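PDB 3I44: aldehyde dehydrogenase, which probably catalyses the NAD(P)-dependent oxidation of aldehydes to carboxylic acids. Local coordinates for residues E349-I354 with T373-G378; R290-C295 with K324-K329. The protein carries 1 engineered substitution. All coordinates share one frame; numbering follows the deposited sequence.

Interaction 1: residues E349-I354 with T373-G378; sequences EQYDKI and TGLPMG
Tyr351 reaches out from helix 348-363 and sets its hydroxyl against the backbone at Gly374 and Leu375. The chain has the aldehyde dehydrogenase fold. This contact lies beside its mixed sheet with strands 367-370 and 454-457 at the edges, which in this family belongs to the catalytic domain. The helix leads into the edge strand 367-370, and residues 373-378 lie in the loop that follows, before strand 388-391. Only 94 Å² is buried, and the whole contact lies near the surface.

Tyr351 CB points toward the loop but is still 9.0 Å from Gly374 CA. CG lies anti to the backbone N (chi1 176°), which carries the ring away from the helix axis. On the way the ring edge passes Asp352 OD1, which lies in the ring plane 3.6 Å from Tyr351 CD2. Asp352 OD1 also forms a salt bridge with Lys348, while the Tyr351 side chain touches Val385.

Gly374 N is hydrogen-bonded to the side-chain OE1 of Gln355, one turn further along the helix. That bond ties the loop to the helix that carries the tyrosine. At phi 91° and psi 169°, a CB on Gly374 would be jammed against the carbonyl O of Thr373.

At the tip, Tyr351 OH is 3.6 Å from both CA and C of Gly374. Leu375 N is 3.7 Å from the same oxygen. The hydroxyl packs against the backbone by van der Waals contact and makes no hydrogen bond to residues 373-378. Leu375 adds a looser touch, its CG 4.2 Å from Tyr351 OH.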
loop_
_atom_site.group_PDB
_atom_site.type_symbol
_atom_site.label_atom_id
_atom_site.label_comp_id
_atom_site.label_asym_id
_atom_site.label_seq_id
_atom_site.Cartn_x
_atom_site.Cartn_y
_atom_site.Cartn_z
ATOM N N GLU A 349 -9.339 -31.535 2.191
ATOM C CA GLU A 349 -8.353 -30.833 3.011
ATOM C C GLU A 349 -9.012 -29.804 3.931
ATOM O O GLU A 349 -8.625 -29.665 5.103
ATOM C CB GLU A 349 -7.317 -30.134 2.127
ATOM N N GLN A 350 -9.982 -29.062 3.394
ATOM C CA GLN A 350 -10.791 -28.166 4.232
ATOM C C GLN A 350 -11.607 -28.928 5.274
ATOM O O GLN A 350 -11.570 -28.597 6.465
ATOM C CB GLN A 350 -11.700 -27.283 3.370
ATOM C CG GLN A 350 -10.939 -26.165 2.683
ATOM C CD GLN A 350 -10.317 -25.203 3.661
ATOM O OE1 GLN A 350 -9.082 -25.167 3.837
ATOM N NE2 GLN A 350 -11.160 -24.426 4.330
ATOM N N TYR A 351 -12.298 -29.969 4.844
ATOM C CA TYR A 351 -13.005 -30.833 5.773
ATOM C C TYR A 351 -12.087 -31.346 6.891
ATOM O O TYR A 351 -12.446 -31.232 8.054
ATOM C CB TYR A 351 -13.726 -31.977 5.030
ATOM C CG TYR A 351 -14.409 -32.981 5.921
ATOM C CD1 TYR A 351 -15.769 -32.863 6.229
ATOM C CD2 TYR A 351 -13.707 -34.073 6.431
ATOM C CE1 TYR A 351 -16.388 -33.764 7.056
ATOM C CE2 TYR A 351 -14.326 -34.996 7.242
ATOM C CZ TYR A 351 -15.668 -34.839 7.551
ATOM O OH TYR A 351 -16.282 -35.744 8.376
ATOM N N ASP A 352 -10.893 -31.849 6.553
ATOM C CA ASP A 352 -10.004 -32.383 7.580
ATOM C C ASP A 352 -9.564 -31.274 8.563
ATOM O O ASP A 352 -9.549 -31.496 9.770
ATOM C CB ASP A 352 -8.800 -33.124 6.981
ATOM C CG ASP A 352 -9.197 -34.414 6.220
ATOM O OD1 ASP A 352 -10.261 -35.011 6.502
ATOM O OD2 ASP A 352 -8.449 -34.818 5.293
ATOM N N LYS A 353 -9.255 -30.075 8.050
ATOM C CA LYS A 353 -8.857 -28.942 8.920
ATOM C C LYS A 353 -9.986 -28.576 9.887
ATOM O O LYS A 353 -9.743 -28.278 11.054
ATOM C CB LYS A 353 -8.462 -27.697 8.083
ATOM C CG LYS A 353 -7.013 -27.718 7.542
ATOM C CD LYS A 353 -6.823 -26.821 6.273
ATOM C CE LYS A 353 -7.085 -25.312 6.545
ATOM N NZ LYS A 353 -6.903 -24.442 5.300
ATOM N N ILE A 354 -11.227 -28.600 9.391
ATOM C CA ILE A 354 -12.377 -28.217 10.210
ATOM C C ILE A 354 -12.624 -29.269 11.291
ATOM O O ILE A 354 -12.856 -28.939 12.483
ATOM C CB ILE A 354 -13.651 -27.994 9.355
ATOM C CG1 ILE A 354 -13.468 -26.801 8.403
ATOM C CG2 ILE A 354 -14.879 -27.775 10.302
ATOM C CD1 ILE A 354 -14.454 -26.760 7.164
ATOM N N THR A 373 -17.967 -33.638 15.419
ATOM C CA THR A 373 -17.167 -34.262 14.346
ATOM C C THR A 373 -17.968 -35.252 13.509
ATOM O O THR A 373 -19.000 -35.758 13.943
ATOM C CB THR A 373 -15.881 -34.950 14.946
ATOM O OG1 THR A 373 -16.245 -36.048 15.810
ATOM C CG2 THR A 373 -15.064 -33.921 15.766
ATOM N N GLY A 374 -17.501 -35.518 12.296
ATOM C CA GLY A 374 -18.104 -36.522 11.437
ATOM C C GLY A 374 -19.184 -36.008 10.498
ATOM O O GLY A 374 -19.662 -34.878 10.615
ATOM N N LEU A 375 -19.567 -36.861 9.562
ATOM C CA LEU A 375 -20.615 -36.543 8.600
ATOM C C LEU A 375 -21.967 -36.465 9.314
ATOM O O LEU A 375 -22.196 -37.198 10.258
ATOM C CB LEU A 375 -20.662 -37.615 7.521
ATOM C CG LEU A 375 -19.567 -37.568 6.444
ATOM C CD1 LEU A 375 -19.597 -38.854 5.581
ATOM C CD2 LEU A 375 -19.749 -36.359 5.562
ATOM N N PRO A 376 -22.853 -35.553 8.879
ATOM C CA PRO A 376 -24.188 -35.573 9.452
ATOM C C PRO A 376 -24.881 -36.909 9.139
ATOM O O PRO A 376 -24.607 -37.537 8.116
ATOM C CB PRO A 376 -24.904 -34.395 8.771
ATOM C CG PRO A 376 -23.873 -33.633 8.067
ATOM C CD PRO A 376 -22.710 -34.529 7.831
ATOM N N MET A 377 -25.757 -37.345 10.034
ATOM C CA MET A 377 -26.394 -38.668 9.904
ATOM C C MET A 377 -27.066 -38.802 8.546
ATOM O O MET A 377 -27.746 -37.882 8.093
ATOM C CB MET A 377 -27.452 -38.859 11.005
ATOM C CG MET A 377 -27.874 -40.305 11.270
ATOM S SD MET A 377 -26.906 -41.136 12.533
ATOM C CE MET A 377 -25.679 -41.998 11.529
ATOM N N GLY A 378 -26.849 -39.933 7.901
ATOM C CA GLY A 378 -27.475 -40.204 6.624
ATOM C C GLY A 378 -26.648 -39.870 5.394
ATOM O O GLY A 378 -26.945 -40.376 4.305
#

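Interaction 2: residues R290-C295 with K324-K329; sequences RGVRHC and KDIAEK
Val292 and Ile326 mark the closest approach of two helical backbones, with their CA atoms 7.0 Å apart. Residues 290-295 lie on helix 287-296 and residues 324-329 on helix 316-329. The first helix is part of a beta-alpha-beta crossover between the adjacent parallel strands 276-279 and 308-312. The second follows strand 308-312. The contact is therefore helix-to-helix packing beside the mixed sheet that includes strands 276-279, 308-312 and 408-414. It buries 168 Å² and is apolar at its centre.

Ile326 carries most of the contact. Its CB points toward the other helix. CG2 meets Val292 CG1 and Arg293 CG, and CD1 meets the Arg293 guanidinium. CG2 is anti to the backbone N and lies 3.8 Å from Val292 CG1. The same CG2 is 4.1 Å from Arg293 CG, so this methyl touches two successive residues of the facing helix. The Val292 side chain also reaches the sheet, where it touches Leu409 of strand 408-414.

The other branch ends in CD1, which sits over one face of the Arg293 guanidinium, displaced toward its rim. Ile326 CD1 is 3.8 Å from Arg293 NH2. The arginine chain is extended from CG to NE and crosses the isoleucine at about a right angle. An exposed cationic group thus lies over the outer end of an apolar side chain.

Charges on the second helix pair within it. Lys324 NZ has a weak bond to Glu328 OE2 at 3.3 Å, part of a salt bridge. The shorter bridge spans one helical turn, from Lys329 NZ to Asp325 OD2 at 3.0 Å, where the carboxylate oxygen uses its syn lone pair.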
loop_
_atom_site.group_PDB
_atom_site.type_symbol
_atom_site.label_atom_id
_atom_site.label_comp_id
_atom_site.label_asym_id
_atom_site.label_seq_id
_atom_site.Cartn_x
_atom_site.Cartn_y
_atom_site.Cartn_z
ATOM N N ARG A 290 -30.402 -14.127 13.570
ATOM C CA ARG A 290 -29.704 -13.526 12.438
ATOM C C ARG A 290 -28.188 -13.873 12.504
ATOM O O ARG A 290 -27.578 -14.294 11.509
ATOM C CB ARG A 290 -29.943 -12.004 12.496
ATOM C CG ARG A 290 -29.336 -11.211 11.387
ATOM C CD ARG A 290 -29.815 -9.739 11.323
ATOM N NE ARG A 290 -29.441 -8.924 12.492
ATOM C CZ ARG A 290 -30.304 -8.419 13.389
ATOM N NH1 ARG A 290 -31.625 -8.640 13.308
ATOM N NH2 ARG A 290 -29.847 -7.702 14.401
ATOM N N GLY A 291 -27.627 -13.732 13.697
ATOM C CA GLY A 291 -26.223 -14.016 13.951
ATOM C C GLY A 291 -25.811 -15.448 13.694
ATOM O O GLY A 291 -24.747 -15.722 13.094
ATOM N N VAL A 292 -26.637 -16.376 14.167
ATOM C CA VAL A 292 -26.317 -17.800 14.034
ATOM C C VAL A 292 -26.436 -18.192 12.569
ATOM O O VAL A 292 -25.508 -18.755 11.959
ATOM C CB VAL A 292 -27.186 -18.679 14.995
ATOM C CG1 VAL A 292 -26.863 -20.157 14.789
ATOM C CG2 VAL A 292 -26.952 -18.278 16.461
ATOM N N ARG A 293 -27.538 -17.795 11.960
ATOM C CA ARG A 293 -27.720 -18.024 10.541
ATOM C C ARG A 293 -26.585 -17.475 9.684
ATOM O O ARG A 293 -26.167 -18.121 8.693
ATOM C CB ARG A 293 -29.045 -17.411 10.054
ATOM C CG ARG A 293 -30.281 -18.188 10.470
ATOM C CD ARG A 293 -31.574 -17.490 10.016
ATOM N NE ARG A 293 -32.725 -18.337 10.308
ATOM C CZ ARG A 293 -33.738 -18.046 11.138
ATOM N NH1 ARG A 293 -33.821 -16.877 11.797
ATOM N NH2 ARG A 293 -34.702 -18.954 11.304
ATOM N N HIS A 294 -26.097 -16.284 10.033
ATOM C CA HIS A 294 -25.031 -15.638 9.239
ATOM C C HIS A 294 -23.733 -16.510 9.350
ATOM O O HIS A 294 -23.016 -16.711 8.358
ATOM C CB HIS A 294 -24.771 -14.187 9.736
ATOM C CG HIS A 294 -23.912 -13.374 8.820
ATOM N ND1 HIS A 294 -23.696 -12.022 9.003
ATOM C CD2 HIS A 294 -23.215 -13.717 7.709
ATOM C CE1 HIS A 294 -22.922 -11.569 8.030
ATOM N NE2 HIS A 294 -22.605 -12.581 7.239
ATOM N N CYS A 295 -23.454 -17.027 10.554
ATOM C CA CYS A 295 -22.303 -17.897 10.768
ATOM C C CYS A 295 -22.289 -19.145 9.863
ATOM O O CYS A 295 -21.237 -19.529 9.357
ATOM C CB CYS A 295 -22.196 -18.319 12.239
ATOM S SG CYS A 295 -20.573 -19.089 12.658
ATOM N N LYS A 324 -28.451 -23.379 19.623
ATOM C CA LYS A 324 -28.779 -24.805 19.568
ATOM C C LYS A 324 -29.956 -25.082 18.646
ATOM O O LYS A 324 -29.857 -25.916 17.763
ATOM C CB LYS A 324 -29.095 -25.329 20.975
ATOM C CG LYS A 324 -29.331 -26.847 21.063
ATOM C CD LYS A 324 -29.534 -27.231 22.560
ATOM C CE LYS A 324 -29.232 -28.691 22.873
ATOM N NZ LYS A 324 -30.407 -29.550 22.639
ATOM N N ASP A 325 -31.073 -24.386 18.868
ATOM C CA ASP A 325 -32.275 -24.551 18.031
ATOM C C ASP A 325 -32.000 -24.311 16.552
ATOM O O ASP A 325 -32.380 -25.120 15.683
ATOM C CB ASP A 325 -33.390 -23.581 18.502
ATOM C CG ASP A 325 -34.751 -23.867 17.837
ATOM O OD1 ASP A 325 -35.319 -24.959 18.059
ATOM O OD2 ASP A 325 -35.268 -22.987 17.101
ATOM N N ILE A 326 -31.354 -23.181 16.253
ATOM C CA ILE A 326 -31.091 -22.845 14.858
ATOM C C ILE A 326 -30.159 -23.893 14.230
ATOM O O ILE A 326 -30.438 -24.393 13.141
ATOM C CB ILE A 326 -30.524 -21.414 14.702
ATOM C CG1 ILE A 326 -31.536 -20.366 15.176
ATOM C CG2 ILE A 326 -30.195 -21.161 13.273
ATOM C CD1 ILE A 326 -32.822 -20.309 14.345
ATOM N N ALA A 327 -29.080 -24.253 14.930
ATOM C CA ALA A 327 -28.187 -25.320 14.443
ATOM C C ALA A 327 -28.947 -26.613 14.134
ATOM O O ALA A 327 -28.814 -27.184 13.051
ATOM C CB ALA A 327 -27.079 -25.617 15.458
ATOM N N GLU A 328 -29.759 -27.073 15.084
ATOM C CA GLU A 328 -30.485 -28.335 14.885
ATOM C C GLU A 328 -31.458 -28.237 13.724
ATOM O O GLU A 328 -31.687 -29.220 13.035
ATOM C CB GLU A 328 -31.181 -28.774 16.176
ATOM C CG GLU A 328 -30.141 -29.233 17.202
ATOM C CD GLU A 328 -30.682 -29.472 18.595
ATOM O OE1 GLU A 328 -31.856 -29.118 18.873
ATOM O OE2 GLU A 328 -29.890 -30.005 19.412
ATOM N N LYS A 329 -31.987 -27.044 13.478
ATOM C CA LYS A 329 -32.868 -26.820 12.337
ATOM C C LYS A 329 -32.134 -26.482 11.020
ATOM O O LYS A 329 -32.777 -26.269 10.002
ATOM C CB LYS A 329 -33.848 -25.689 12.666
ATOM C CG LYS A 329 -34.846 -26.067 13.749
ATOM C CD LYS A 329 -35.777 -24.903 14.070
ATOM C CE LYS A 329 -36.913 -25.357 15.001
ATOM N NZ LYS A 329 -37.588 -24.167 15.613
#

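Overall arrangement
Both contacts lie in the catalytic domain, on the same side of the chain's centre. Their centres are about 18 Å apart and their nearest atoms about 9 Å apart, so they do not touch. Interaction 2 comes first along the chain and closes before interaction 1 opens. Helices 316-329 and 348-363 are consecutive; the former supplies a segment to interaction 2 and the latter one to interaction 1. Both relate to the mixed sheet edged by strands 367-370 and 454-457. Interaction 2 packs two helices near strands 408-414 and 367-370. Interaction 1 joins a helix to the loop leaving strand 367-370. Both are peripheral, interaction 2 partly buried and interaction 1 at the surface, and pack helices and a loop around one sheet.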